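Local coordinates for protein diphosphomevalonate decarboxylase, putative (Trypanosoma brucei, PDB 2HKE) that probably catalyses the ATP-dependent decarboxylation of (R)-5-diphosphomevalonate to isopentenyl diphosphate, a step of the mevalonate pathway, at residues A[52-57]-A[91-96]; A[59-64]-A[96-101]; A[83-88]-A[125-130]; A[76-81]-A[117-122]; A[5-10]-A[369-374]. The protein carries 1 engineered substitution. One frame throughout, in Å; residues are numbered along the deposited sequence.

Interaction 1 of 5, residues A[52-57]-A[91-96]; sequences VELRDD and EELKNK. Engineered in segment 91-96: Glu-92 (natural residue Asp).
Leu-93 is the first residue of 91-96 to meet 52-57. Its CD2 methyl lies 4.1 Å from Leu-54 CD1, a loose apolar touch. Lys-96, at the end of the segment, carries most of the contact. Its CA sits 3.8 Å from Arg-55 O, and its CB lies 3.9 Å from Leu-54 CD1, where the two side chains cross at about a right angle. The lysine chain is bent at chi2 (-82°) and again at chi4 (-76°). This folds its amine back over its own segment, where Lys-96 NZ donates to Glu-92 O at 3.1 Å, nearly in line with the carbonyl. Glu-92 is an engineered residue, but only its backbone is used here. On the way, Lys-96 CE passes 3.4 Å from Asp-56 OD2. The ion pair of Lys-96 NZ with Asp-56 OD1, at 3.6 Å, is long and probably adds little. No hydrogen bond joins the two segments, and the contact lies at the surface. Around it, strand 48-55 runs beside strand 97-104, with Arg-55 NH1 bonded to Asn-99 OD1. The short helix 91-94 leads into strand 97-104, while Leu-54 also packs on Phe-130 of helix 114-130 and Leu-93 touches Lys-131.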
# COMPACT_ATOMS: atom_id res chain seq x y z
N VAL A 52 -13.64 17.14 -4.45
CA VAL A 52 -13.37 18.44 -3.89
C VAL A 52 -14.17 19.50 -4.66
O VAL A 52 -14.36 19.36 -5.87
CB VAL A 52 -11.85 18.78 -3.87
CG1 VAL A 52 -11.05 17.67 -3.13
CG2 VAL A 52 -11.30 18.97 -5.29
N GLU A 53 -14.58 20.54 -3.94
CA GLU A 53 -15.25 21.70 -4.57
C GLU A 53 -14.66 23.00 -4.06
O GLU A 53 -14.60 23.20 -2.86
CB GLU A 53 -16.75 21.65 -4.28
CG GLU A 53 -17.58 22.51 -5.25
CD GLU A 53 -19.02 22.77 -4.76
OE1 GLU A 53 -19.53 22.10 -3.83
OE2 GLU A 53 -19.63 23.70 -5.32
N LEU A 54 -14.19 23.87 -4.96
CA LEU A 54 -13.70 25.18 -4.52
C LEU A 54 -14.90 26.05 -4.22
O LEU A 54 -15.92 25.96 -4.90
CB LEU A 54 -12.80 25.87 -5.55
CG LEU A 54 -11.37 25.35 -5.76
CD1 LEU A 54 -10.45 26.48 -6.21
CD2 LEU A 54 -10.80 24.76 -4.51
N ARG A 55 -14.79 26.85 -3.16
CA ARG A 55 -15.90 27.67 -2.68
C ARG A 55 -15.45 29.11 -2.41
O ARG A 55 -14.28 29.39 -2.08
CB ARG A 55 -16.46 27.08 -1.37
CG ARG A 55 -17.00 25.65 -1.45
CD ARG A 55 -18.31 25.56 -2.24
NE ARG A 55 -19.36 26.43 -1.71
CZ ARG A 55 -20.24 26.10 -0.75
NH1 ARG A 55 -20.24 24.91 -0.17
NH2 ARG A 55 -21.14 27.00 -0.36
N ASP A 56 -16.41 30.02 -2.58
CA ASP A 56 -16.29 31.43 -2.14
C ASP A 56 -17.25 31.75 -0.99
O ASP A 56 -16.95 32.58 -0.13
CB ASP A 56 -16.61 32.35 -3.31
CG ASP A 56 -15.42 32.58 -4.18
OD1 ASP A 56 -14.43 33.16 -3.67
OD2 ASP A 56 -15.46 32.18 -5.37
N ASP A 57 -18.39 31.07 -0.99
CA ASP A 57 -19.45 31.35 -0.03
C ASP A 57 -18.98 31.06 1.40
O ASP A 57 -19.38 31.75 2.35
CB ASP A 57 -20.71 30.50 -0.31
CG ASP A 57 -20.82 30.05 -1.77
OD1 ASP A 57 -19.77 29.92 -2.46
OD2 ASP A 57 -21.97 29.80 -2.22
N GLU A 91 -2.70 32.95 -7.99
CA GLU A 91 -3.17 33.95 -7.03
C GLU A 91 -4.70 34.00 -6.97
O GLU A 91 -5.27 34.21 -5.91
CB GLU A 91 -2.59 35.36 -7.35
CG GLU A 91 -1.45 35.84 -6.39
CD GLU A 91 -0.02 35.71 -6.98
OE1 GLU A 91 0.26 36.32 -8.06
OE2 GLU A 91 0.83 35.01 -6.36
N GLU A 92 -5.37 33.78 -8.09
CA GLU A 92 -6.84 33.77 -8.15
C GLU A 92 -7.50 32.64 -7.40
O GLU A 92 -8.69 32.70 -7.10
CB GLU A 92 -7.30 33.64 -9.61
CG GLU A 92 -6.56 32.49 -10.34
CD GLU A 92 -7.36 31.80 -11.37
OE1 GLU A 92 -8.53 32.25 -11.58
OE2 GLU A 92 -6.82 30.80 -11.96
N LEU A 93 -6.76 31.55 -7.17
CA LEU A 93 -7.30 30.40 -6.46
C LEU A 93 -6.68 30.24 -5.07
O LEU A 93 -7.24 29.52 -4.26
CB LEU A 93 -7.13 29.12 -7.27
CG LEU A 93 -7.66 29.12 -8.71
CD1 LEU A 93 -7.42 27.77 -9.38
CD2 LEU A 93 -9.15 29.49 -8.73
N LYS A 94 -5.56 30.90 -4.80
CA LYS A 94 -4.92 30.88 -3.47
C LYS A 94 -5.91 31.05 -2.34
O LYS A 94 -5.80 30.40 -1.31
CB LYS A 94 -3.88 32.01 -3.33
CG LYS A 94 -2.48 31.52 -3.16
CD LYS A 94 -1.43 32.58 -3.48
CE LYS A 94 -0.07 32.28 -2.79
NZ LYS A 94 1.13 32.46 -3.68
N ASN A 95 -6.87 31.93 -2.52
CA ASN A 95 -7.71 32.40 -1.41
C ASN A 95 -8.99 31.58 -1.21
O ASN A 95 -9.61 31.64 -0.13
CB ASN A 95 -8.04 33.90 -1.58
CG ASN A 95 -8.78 34.22 -2.89
OD1 ASN A 95 -9.60 35.15 -2.93
ND2 ASN A 95 -8.51 33.46 -3.96
N LYS A 96 -9.36 30.81 -2.22
CA LYS A 96 -10.58 30.04 -2.19
C LYS A 96 -10.45 29.02 -1.08
O LYS A 96 -9.35 28.53 -0.81
CB LYS A 96 -10.79 29.28 -3.51
CG LYS A 96 -10.83 30.14 -4.74
CD LYS A 96 -12.20 30.76 -4.94
CE LYS A 96 -12.23 31.66 -6.19
NZ LYS A 96 -11.54 32.96 -5.89

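Interaction 2 of 5, residues A[59-64]-A[96-101]; sequences ETDTLR and KKVNIV
Thr-62 has chi1 69°, which places OG1 between its backbone N and carbonyl carbon. Asn-99 has chi1 -60°, with CG beside its backbone N. The two side chains then point the same way, and Asn-99 ND2 donates to Thr-62 OG1 at 2.7 Å. The hydroxyl lies close to the amide plane. A water 2.7 Å from Thr-62 OG1 also donates to Ile-100 O, at 2.8 Å. At the start of the pairing, Asp-61 OD1 accepts from Val-98 N at 2.8 Å, on its anti side and 19° out of the carboxylate plane. The same oxygen holds a salt bridge with Arg-86 of helix 76-86, so two donors grip this one oxygen. Strands 62-64 and 97-101 are parallel neighbours in the N-terminal domain sheet. The chain goes out through strand 68-70 and helices 76-86 and 91-94 before it returns beside 62-64. Thr-62 N donates to Val-98 O at 2.9 Å, Ile-100 N to Thr-62 O at 2.8 Å, and Arg-64 N to Ile-100 O. On the face opposite Thr-62 and Asn-99, the Leu-63 and Ile-100 side chains cross obliquely, with Leu-63 CD1 3.6 Å from Ile-100 CG2. Leu-63 also touches Val-78 of helix 76-86.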
# COMPACT_ATOMS: atom_id res chain seq x y z
N GLU A 59 -16.37 30.11 4.77
CA GLU A 59 -15.35 30.85 5.51
C GLU A 59 -14.16 29.98 5.96
O GLU A 59 -13.11 30.51 6.30
CB GLU A 59 -15.95 31.57 6.72
CG GLU A 59 -17.32 32.29 6.51
CD GLU A 59 -17.33 33.40 5.44
OE1 GLU A 59 -16.34 34.17 5.33
OE2 GLU A 59 -18.36 33.49 4.70
N THR A 60 -14.33 28.66 6.00
CA THR A 60 -13.17 27.78 6.22
C THR A 60 -13.22 26.58 5.28
O THR A 60 -14.23 26.33 4.62
CB THR A 60 -13.04 27.32 7.72
OG1 THR A 60 -14.14 26.48 8.08
CG2 THR A 60 -12.98 28.51 8.67
N ASP A 61 -12.11 25.87 5.19
CA ASP A 61 -12.10 24.61 4.46
C ASP A 61 -12.86 23.58 5.27
O ASP A 61 -12.91 23.68 6.51
CB ASP A 61 -10.68 24.13 4.26
CG ASP A 61 -9.86 25.10 3.45
OD1 ASP A 61 -10.36 25.63 2.42
OD2 ASP A 61 -8.73 25.34 3.87
N THR A 62 -13.46 22.61 4.58
CA THR A 62 -14.11 21.50 5.25
C THR A 62 -13.63 20.16 4.75
O THR A 62 -13.21 20.00 3.58
CB THR A 62 -15.64 21.54 5.10
OG1 THR A 62 -15.98 21.26 3.74
CG2 THR A 62 -16.22 22.91 5.50
N LEU A 63 -13.73 19.18 5.62
CA LEU A 63 -13.31 17.84 5.30
C LEU A 63 -14.36 16.89 5.84
O LEU A 63 -14.68 16.99 7.01
CB LEU A 63 -11.98 17.57 5.96
CG LEU A 63 -11.44 16.15 5.86
CD1 LEU A 63 -11.22 15.77 4.41
CD2 LEU A 63 -10.11 16.08 6.69
N ARG A 64 -14.85 16.00 5.00
CA ARG A 64 -15.80 14.97 5.41
C ARG A 64 -15.14 13.64 5.08
O ARG A 64 -14.73 13.39 3.93
CB ARG A 64 -17.10 15.13 4.65
CG ARG A 64 -18.29 14.36 5.25
CD ARG A 64 -19.62 14.67 4.47
NE ARG A 64 -20.18 15.98 4.78
CZ ARG A 64 -20.93 16.26 5.85
NH1 ARG A 64 -21.22 15.32 6.76
NH2 ARG A 64 -21.39 17.48 6.01
N LYS A 96 -9.36 30.81 -2.22
CA LYS A 96 -10.58 30.04 -2.19
C LYS A 96 -10.45 29.02 -1.08
O LYS A 96 -9.35 28.53 -0.81
CB LYS A 96 -10.79 29.28 -3.51
CG LYS A 96 -10.83 30.14 -4.74
CD LYS A 96 -12.20 30.76 -4.94
CE LYS A 96 -12.23 31.66 -6.19
NZ LYS A 96 -11.54 32.96 -5.89
N LYS A 97 -11.57 28.70 -0.44
CA LYS A 97 -11.67 27.59 0.47
C LYS A 97 -12.19 26.39 -0.32
O LYS A 97 -12.73 26.53 -1.42
CB LYS A 97 -12.64 27.87 1.62
CG LYS A 97 -12.38 29.15 2.38
CD LYS A 97 -11.05 29.12 3.11
CE LYS A 97 -10.66 30.52 3.55
NZ LYS A 97 -10.63 31.45 2.39
N VAL A 98 -12.04 25.22 0.27
CA VAL A 98 -12.41 24.01 -0.40
C VAL A 98 -13.24 23.12 0.52
O VAL A 98 -13.00 23.07 1.73
CB VAL A 98 -11.12 23.30 -0.90
CG1 VAL A 98 -10.17 22.98 0.28
CG2 VAL A 98 -11.45 22.09 -1.72
N ASN A 99 -14.25 22.47 -0.05
CA ASN A 99 -14.95 21.36 0.61
C ASN A 99 -14.36 20.07 0.07
O ASN A 99 -14.40 19.85 -1.12
CB ASN A 99 -16.46 21.27 0.30
CG ASN A 99 -17.25 22.49 0.72
OD1 ASN A 99 -17.97 23.06 -0.11
ND2 ASN A 99 -17.17 22.87 1.98
N ILE A 100 -13.83 19.24 0.95
CA ILE A 100 -13.28 17.93 0.60
C ILE A 100 -14.16 16.86 1.22
O ILE A 100 -14.46 16.92 2.42
CB ILE A 100 -11.88 17.75 1.23
CG1 ILE A 100 -10.94 18.91 0.85
CG2 ILE A 100 -11.26 16.41 0.84
CD1 ILE A 100 -9.70 18.93 1.68
N VAL A 101 -14.52 15.87 0.41
CA VAL A 101 -15.38 14.77 0.84
C VAL A 101 -14.69 13.50 0.39
O VAL A 101 -14.43 13.33 -0.80
CB VAL A 101 -16.79 14.89 0.21
CG1 VAL A 101 -17.64 13.67 0.54
CG2 VAL A 101 -17.46 16.21 0.63
O HOH W 1 -16.52 18.60 3.35

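Interaction 3 of 5, residues A[83-88]-A[125-130]; sequences LHLRST and ALIRAF
The backbones come nearest at Leu-85 and Ile-127, whose CA atoms are 7.0 Å apart, so the two helices meet through side chains. Leu-85 carries the contact. Its CG is anti to the backbone N (chi1 176°), which sends both methyls across to the second helix. Leu-85 CD2 sits over one face of the Phe-130 ring, 3.9 Å from the centroid and 27° off the ring normal. This is a CH-pi contact shifted toward the rim, with Phe-130 CD1 the nearest ring atom to Leu-85 CD2 at 3.5 Å. Leu-85 CD2 also lies 3.8 Å from Leu-126 CB. The other methyl, Leu-85 CD1, rests near the backbone, 3.7 Å from Leu-126 O, and reaches Ile-127 CG1 at 4.1 Å. Arg-86 comes obliquely toward the CE2-CZ end of the ring, on the same side of its plane as Leu-85. Its chain is extended from CG to NE, and Arg-86 NH2 comes 4.0 Å from Phe-130 CZ. The guanidinium and ring planes are 83° apart. The charged end is taken up by Asp-61 OD1 in a salt bridge and by Lys-96 O in a hydrogen bond, which probably help to hold it beside the ring. Leu-85 also touches Leu-139 of helix 136-143, and Leu-126 rests on Val-52 of strand 48-55. This is a buried apolar seam between helices 76-86 and 114-130, part of the helical layer that packs on the sheet in this alpha/beta N-terminal domain.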
# COMPACT_ATOMS: atom_id res chain seq x y z
N LEU A 83 -1.57 23.84 2.87
CA LEU A 83 -0.56 24.92 2.84
C LEU A 83 0.33 24.85 1.63
O LEU A 83 0.60 25.90 0.97
CB LEU A 83 0.32 24.87 4.11
CG LEU A 83 -0.30 25.25 5.44
CD1 LEU A 83 0.70 24.93 6.54
CD2 LEU A 83 -0.71 26.73 5.47
N HIS A 84 0.85 23.66 1.34
CA HIS A 84 1.73 23.48 0.20
C HIS A 84 0.95 23.74 -1.10
O HIS A 84 1.46 24.36 -2.04
CB HIS A 84 2.35 22.11 0.18
CG HIS A 84 3.39 21.96 -0.87
ND1 HIS A 84 4.51 22.78 -0.89
CD2 HIS A 84 3.47 21.18 -1.95
CE1 HIS A 84 5.24 22.48 -1.96
NE2 HIS A 84 4.64 21.51 -2.61
N LEU A 85 -0.29 23.30 -1.11
CA LEU A 85 -1.11 23.40 -2.30
C LEU A 85 -1.31 24.88 -2.64
O LEU A 85 -1.14 25.30 -3.77
CB LEU A 85 -2.43 22.71 -2.04
CG LEU A 85 -3.51 22.76 -3.11
CD1 LEU A 85 -3.18 21.77 -4.28
CD2 LEU A 85 -4.87 22.48 -2.43
N ARG A 86 -1.67 25.67 -1.63
CA ARG A 86 -1.95 27.07 -1.82
C ARG A 86 -0.75 27.95 -2.05
O ARG A 86 -0.91 29.10 -2.43
CB ARG A 86 -2.75 27.60 -0.64
CG ARG A 86 -4.14 27.11 -0.62
CD ARG A 86 -4.91 27.87 0.42
NE ARG A 86 -6.31 27.49 0.32
CZ ARG A 86 -6.97 26.79 1.23
NH1 ARG A 86 -6.40 26.37 2.35
NH2 ARG A 86 -8.22 26.52 1.00
N SER A 87 0.45 27.46 -1.78
CA SER A 87 1.67 28.18 -2.13
C SER A 87 2.17 27.85 -3.51
O SER A 87 3.24 28.35 -3.91
CB SER A 87 2.78 27.90 -1.12
OG SER A 87 3.29 26.59 -1.21
N THR A 88 1.48 26.95 -4.22
CA THR A 88 1.90 26.51 -5.53
C THR A 88 0.74 26.57 -6.50
O THR A 88 0.63 25.75 -7.39
CB THR A 88 2.53 25.10 -5.44
OG1 THR A 88 1.55 24.16 -4.93
CG2 THR A 88 3.78 25.13 -4.53
N ALA A 125 -7.09 15.20 -6.50
CA ALA A 125 -8.31 16.02 -6.64
C ALA A 125 -8.00 17.48 -6.33
O ALA A 125 -8.46 18.36 -7.04
CB ALA A 125 -9.44 15.47 -5.71
N LEU A 126 -7.23 17.73 -5.28
CA LEU A 126 -6.91 19.08 -4.88
C LEU A 126 -6.05 19.78 -5.91
O LEU A 126 -6.24 20.96 -6.19
CB LEU A 126 -6.20 19.10 -3.53
CG LEU A 126 -7.08 18.86 -2.32
CD1 LEU A 126 -6.24 18.55 -1.08
CD2 LEU A 126 -8.01 20.06 -2.12
N ILE A 127 -5.07 19.07 -6.45
CA ILE A 127 -4.12 19.65 -7.39
C ILE A 127 -4.91 20.05 -8.67
O ILE A 127 -4.67 21.10 -9.21
CB ILE A 127 -2.97 18.68 -7.72
CG1 ILE A 127 -1.94 18.66 -6.58
CG2 ILE A 127 -2.25 19.06 -9.02
CD1 ILE A 127 -1.08 17.41 -6.60
N ARG A 128 -5.83 19.21 -9.10
CA ARG A 128 -6.62 19.54 -10.29
C ARG A 128 -7.49 20.76 -10.01
O ARG A 128 -7.46 21.73 -10.77
CB ARG A 128 -7.45 18.38 -10.78
CG ARG A 128 -8.12 18.71 -12.11
CD ARG A 128 -8.65 17.58 -12.84
NE ARG A 128 -7.62 16.89 -13.57
CZ ARG A 128 -7.87 15.91 -14.42
NH1 ARG A 128 -9.12 15.50 -14.63
NH2 ARG A 128 -6.87 15.32 -15.02
N ALA A 129 -8.21 20.74 -8.89
CA ALA A 129 -9.13 21.83 -8.54
C ALA A 129 -8.47 23.18 -8.41
O ALA A 129 -9.02 24.19 -8.85
CB ALA A 129 -9.87 21.50 -7.21
N PHE A 130 -7.29 23.21 -7.81
CA PHE A 130 -6.59 24.46 -7.55
C PHE A 130 -5.62 24.85 -8.65
O PHE A 130 -4.93 25.88 -8.53
CB PHE A 130 -5.84 24.34 -6.21
CG PHE A 130 -6.69 24.64 -5.01
CD1 PHE A 130 -7.48 23.65 -4.43
CD2 PHE A 130 -6.73 25.91 -4.48
CE1 PHE A 130 -8.26 23.94 -3.30
CE2 PHE A 130 -7.54 26.21 -3.35
CZ PHE A 130 -8.31 25.22 -2.79

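Interaction 4 of 5, residues A[76-81]-A[117-122]. With SO4 (sulfate ion), chain C.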
# COMPACT_ATOMS: atom_id res chain seq x y z
N PRO A 76 -3.62 17.74 11.09
CA PRO A 76 -2.41 18.40 10.57
C PRO A 76 -1.89 17.90 9.22
O PRO A 76 -1.34 18.70 8.46
CB PRO A 76 -1.38 18.22 11.70
CG PRO A 76 -1.88 17.13 12.52
CD PRO A 76 -3.41 17.28 12.47
N ARG A 77 -2.05 16.62 8.91
CA ARG A 77 -1.56 16.11 7.62
C ARG A 77 -2.31 16.78 6.47
O ARG A 77 -1.68 17.19 5.46
CB ARG A 77 -1.68 14.60 7.58
CG ARG A 77 -0.70 13.88 8.53
CD ARG A 77 0.75 14.03 8.13
NE ARG A 77 1.71 13.27 8.98
CZ ARG A 77 2.02 11.99 8.82
NH1 ARG A 77 1.46 11.27 7.87
NH2 ARG A 77 2.90 11.42 9.66
N VAL A 78 -3.60 16.96 6.63
CA VAL A 78 -4.42 17.65 5.59
C VAL A 78 -4.11 19.18 5.56
O VAL A 78 -3.93 19.78 4.48
CB VAL A 78 -5.94 17.31 5.75
CG1 VAL A 78 -6.81 18.18 4.84
CG2 VAL A 78 -6.21 15.81 5.57
N GLN A 79 -3.91 19.80 6.72
CA GLN A 79 -3.52 21.22 6.77
C GLN A 79 -2.19 21.41 6.06
O GLN A 79 -2.00 22.40 5.36
CB GLN A 79 -3.37 21.75 8.21
CG GLN A 79 -4.62 21.86 9.08
CD GLN A 79 -4.29 22.09 10.59
OE1 GLN A 79 -4.08 21.11 11.32
NE2 GLN A 79 -4.24 23.39 11.06
N SER A 80 -1.26 20.46 6.26
CA SER A 80 0.04 20.46 5.59
C SER A 80 -0.09 20.43 4.07
O SER A 80 0.58 21.18 3.34
CB SER A 80 0.90 19.30 6.11
OG SER A 80 2.22 19.36 5.58
N MET A 81 -0.95 19.57 3.57
CA MET A 81 -1.19 19.47 2.13
C MET A 81 -1.74 20.80 1.61
O MET A 81 -1.24 21.36 0.61
CB MET A 81 -2.13 18.31 1.81
CG MET A 81 -1.46 16.96 2.10
SD MET A 81 -2.71 15.65 1.99
CE MET A 81 -2.85 15.55 0.22
N SER A 117 -4.24 5.26 -0.10
CA SER A 117 -5.09 5.53 -1.24
C SER A 117 -5.88 6.82 -1.04
O SER A 117 -6.05 7.63 -2.00
CB SER A 117 -5.98 4.31 -1.47
OG SER A 117 -6.76 4.03 -0.32
N GLY A 118 -6.31 7.06 0.19
CA GLY A 118 -7.10 8.24 0.53
C GLY A 118 -6.36 9.55 0.35
O GLY A 118 -6.86 10.49 -0.25
N TYR A 119 -5.13 9.62 0.85
CA TYR A 119 -4.34 10.81 0.69
C TYR A 119 -3.92 11.01 -0.76
O TYR A 119 -3.81 12.16 -1.23
CB TYR A 119 -3.11 10.75 1.59
CG TYR A 119 -3.47 11.08 3.02
CD1 TYR A 119 -3.95 12.33 3.34
CD2 TYR A 119 -3.30 10.15 4.04
CE1 TYR A 119 -4.24 12.67 4.65
CE2 TYR A 119 -3.63 10.48 5.38
CZ TYR A 119 -4.09 11.76 5.64
OH TYR A 119 -4.43 12.18 6.90
N CYS A 120 -3.65 9.92 -1.46
CA CYS A 120 -3.32 10.04 -2.89
C CYS A 120 -4.53 10.59 -3.67
O CYS A 120 -4.39 11.52 -4.46
CB CYS A 120 -2.89 8.73 -3.44
SG CYS A 120 -2.24 8.84 -5.11
N ALA A 121 -5.71 10.03 -3.45
CA ALA A 121 -6.90 10.52 -4.16
C ALA A 121 -7.16 11.99 -3.82
O ALA A 121 -7.51 12.80 -4.70
CB ALA A 121 -8.10 9.64 -3.81
N MET A 122 -6.99 12.37 -2.55
CA MET A 122 -7.20 13.76 -2.15
C MET A 122 -6.17 14.70 -2.77
O MET A 122 -6.49 15.81 -3.21
CB MET A 122 -7.15 13.86 -0.63
CG MET A 122 -7.52 15.19 -0.11
SD MET A 122 -7.34 15.31 1.67
CE MET A 122 -8.24 13.86 2.24
S SO4 C . 3.36 8.10 7.59
O1 SO4 C . 3.83 8.57 8.88
O2 SO4 C . 3.35 6.66 7.57
O3 SO4 C . 2.00 8.58 7.35
O4 SO4 C . 4.27 8.57 6.53
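Arg-77 NH1 donates twice: to O3 of a bound sulfate at 2.8 Å, by a nearly straight bond, and to Gly-143 O. Arg-77 NH2 reaches sulfate O1 at 3.1 Å, so the guanidinium meets the ion with its edge. The chain is bent at chi2 (-67°), which turns this end aside from the second helix. Arg-77 CB stays behind and touches Tyr-119 OH at 3.7 Å. The Tyr-119 ring reaches toward the first helix. Val-78 CG2 comes at the ring edge, 3.8 Å from Tyr-119 CE1, the two side chains crossing at about a right angle. Met-81 makes a Met-aromatic contact: its SD lies 5.0 Å from the Tyr-119 centroid and 66° off the normal, an oblique approach. Val-78 CG2 also meets Met-122 SD at 4.1 Å. The short helix axes stay 12.0 Å apart and cross at -26°, a wide spacing spanned mainly by Tyr-119 and the two methionines. Lys-22, Tyr-19, Thr-200, Ser-144 and Gly-145 also bind the sulfate. The ion probably comes from the crystallisation liquor. Its surroundings form an anion pocket, consistent with a site for the substrate diphosphate in this GHMP-type fold.

Interaction 5 of 5, residues A[5-10]-A[369-374]; sequences CVTVEA and KYLGPS
Leu-371 can be followed outward against Thr-7 and Glu-9. Its CB lies 3.8 Å from Thr-7 O and 4.1 Å from Thr-7 CG2. CG then turns beside the backbone N (chi1 -80°), and chi2 is an unstaggered 30°. At the tip, Leu-371 CD2 reaches Glu-9 CG at 3.4 Å, crossing that side chain at about a right angle, and it also lies 4.0 Å from Thr-7 CG2. The leucine thus lies across the two strand residues that share its sheet face. Their polar ends turn to other partners: Glu-9 OE2 makes a salt bridge with Arg-47, and Thr-7 OG1 bonds to Ser-51. On the other face, Val-8 and Tyr-370 lie side by side, with Val-8 CG2 3.6 Å from Tyr-370 CD2. Tyr-370 also has a cation-pi partner in Arg-128. The backbones are joined by Leu-371 N to Thr-7 O at 2.8 Å, Glu-9 N to Lys-369 O at 2.9 Å, and Lys-369 N to Glu-9 O at 3.0 Å. A water accepts from Thr-7 N. Val-8 and Tyr-370 form a non-hydrogen-bonded pair, and Glu-9 and Lys-369 a hydrogen-bonded one. The strand directions differ by 143°, so this is a twisted antiparallel pair. It adds strand 369-371, from near the C-terminus, to the sheet of the N-terminal domain.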
# COMPACT_ATOMS: atom_id res chain seq x y z
N CYS A 5 -15.32 21.19 -9.69
CA CYS A 5 -15.56 20.12 -8.71
C CYS A 5 -14.85 18.93 -9.29
O CYS A 5 -15.10 18.58 -10.44
CB CYS A 5 -17.06 19.82 -8.64
SG CYS A 5 -17.52 18.21 -7.90
N VAL A 6 -13.95 18.30 -8.53
CA VAL A 6 -13.10 17.25 -9.08
C VAL A 6 -13.24 16.00 -8.24
O VAL A 6 -13.26 16.10 -7.01
CB VAL A 6 -11.62 17.70 -9.10
CG1 VAL A 6 -10.71 16.57 -9.54
CG2 VAL A 6 -11.44 18.95 -10.00
N THR A 7 -13.32 14.85 -8.90
CA THR A 7 -13.45 13.56 -8.24
C THR A 7 -12.40 12.60 -8.77
O THR A 7 -12.19 12.48 -9.98
CB THR A 7 -14.88 12.93 -8.44
OG1 THR A 7 -15.85 13.84 -7.93
CG2 THR A 7 -15.00 11.60 -7.67
N VAL A 8 -11.74 11.91 -7.84
CA VAL A 8 -10.61 11.02 -8.16
C VAL A 8 -10.79 9.76 -7.36
O VAL A 8 -11.24 9.81 -6.22
CB VAL A 8 -9.26 11.65 -7.70
CG1 VAL A 8 -8.12 10.66 -7.82
CG2 VAL A 8 -8.97 12.92 -8.51
N GLU A 9 -10.41 8.63 -7.96
CA GLU A 9 -10.26 7.40 -7.25
C GLU A 9 -8.78 7.02 -7.27
O GLU A 9 -8.10 7.17 -8.28
CB GLU A 9 -11.11 6.30 -7.87
CG GLU A 9 -12.62 6.46 -7.51
CD GLU A 9 -13.49 5.32 -8.05
OE1 GLU A 9 -13.03 4.61 -8.99
OE2 GLU A 9 -14.62 5.14 -7.50
N ALA A 10 -8.28 6.56 -6.12
CA ALA A 10 -6.92 6.04 -6.06
C ALA A 10 -6.88 4.64 -5.44
O ALA A 10 -7.62 4.34 -4.49
CB ALA A 10 -6.03 7.00 -5.28
N LYS A 369 -7.44 7.63 -11.16
CA LYS A 369 -8.44 7.84 -12.21
C LYS A 369 -9.21 9.09 -11.84
O LYS A 369 -9.56 9.26 -10.69
CB LYS A 369 -9.38 6.63 -12.30
CG LYS A 369 -10.23 6.56 -13.58
CD LYS A 369 -10.87 5.16 -13.87
CE LYS A 369 -12.18 5.27 -14.74
NZ LYS A 369 -13.13 4.07 -14.70
N TYR A 370 -9.47 9.96 -12.81
CA TYR A 370 -10.29 11.17 -12.61
C TYR A 370 -11.66 10.80 -13.12
O TYR A 370 -11.79 10.25 -14.20
CB TYR A 370 -9.69 12.38 -13.39
CG TYR A 370 -8.33 12.74 -12.89
CD1 TYR A 370 -7.23 12.02 -13.29
CD2 TYR A 370 -8.17 13.71 -11.92
CE1 TYR A 370 -5.99 12.29 -12.81
CE2 TYR A 370 -6.90 14.01 -11.41
CZ TYR A 370 -5.82 13.27 -11.85
OH TYR A 370 -4.57 13.50 -11.37
N LEU A 371 -12.67 11.09 -12.34
CA LEU A 371 -14.04 10.68 -12.65
C LEU A 371 -14.92 11.87 -13.04
O LEU A 371 -14.56 13.04 -12.88
CB LEU A 371 -14.63 9.99 -11.43
CG LEU A 371 -14.26 8.51 -11.20
CD1 LEU A 371 -12.89 8.11 -11.71
CD2 LEU A 371 -14.46 8.18 -9.72
N GLY A 372 -16.11 11.56 -13.53
CA GLY A 372 -16.97 12.58 -14.03
C GLY A 372 -17.89 13.10 -12.96
O GLY A 372 -18.12 12.43 -11.95
N PRO A 373 -18.46 14.29 -13.21
CA PRO A 373 -19.39 14.95 -12.31
C PRO A 373 -20.51 14.05 -11.78
O PRO A 373 -21.03 14.32 -10.71
CB PRO A 373 -19.96 16.09 -13.17
CG PRO A 373 -19.46 15.85 -14.57
CD PRO A 373 -18.21 15.10 -14.42
N SER A 374 -20.82 12.98 -12.52
CA SER A 374 -21.85 12.01 -12.13
C SER A 374 -21.49 11.24 -10.87
O SER A 374 -22.38 10.88 -10.08
CB SER A 374 -22.12 11.01 -13.28
OG SER A 374 -21.24 9.88 -13.26
O HOH W 2 -13.43 14.97 -11.84

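How the interactions relate
Interactions 1, 2 and 5 reach the same sheet, and interactions 3 and 4 join two helices that lie over it. Interactions 1 and 2 share Lys-96 and are probably hydrogen-bonded at Arg-55 N to Lys-97 O (2.7 Å). Arg-86 of interaction 3 ties in both, with Arg-86 NH2 2.7 Å from Asp-61 OD1 and 2.9 Å from Lys-96 O. Interactions 3 and 4 follow one another along helices 76-86 and 114-130, with centres about 11 Å apart. A probable hydrogen bond from Val-52 N to Val-6 O (2.8 Å) links interaction 1 to interaction 5. The sulfate is held at interaction 4, whose centre is about 17 Å from that of interaction 1.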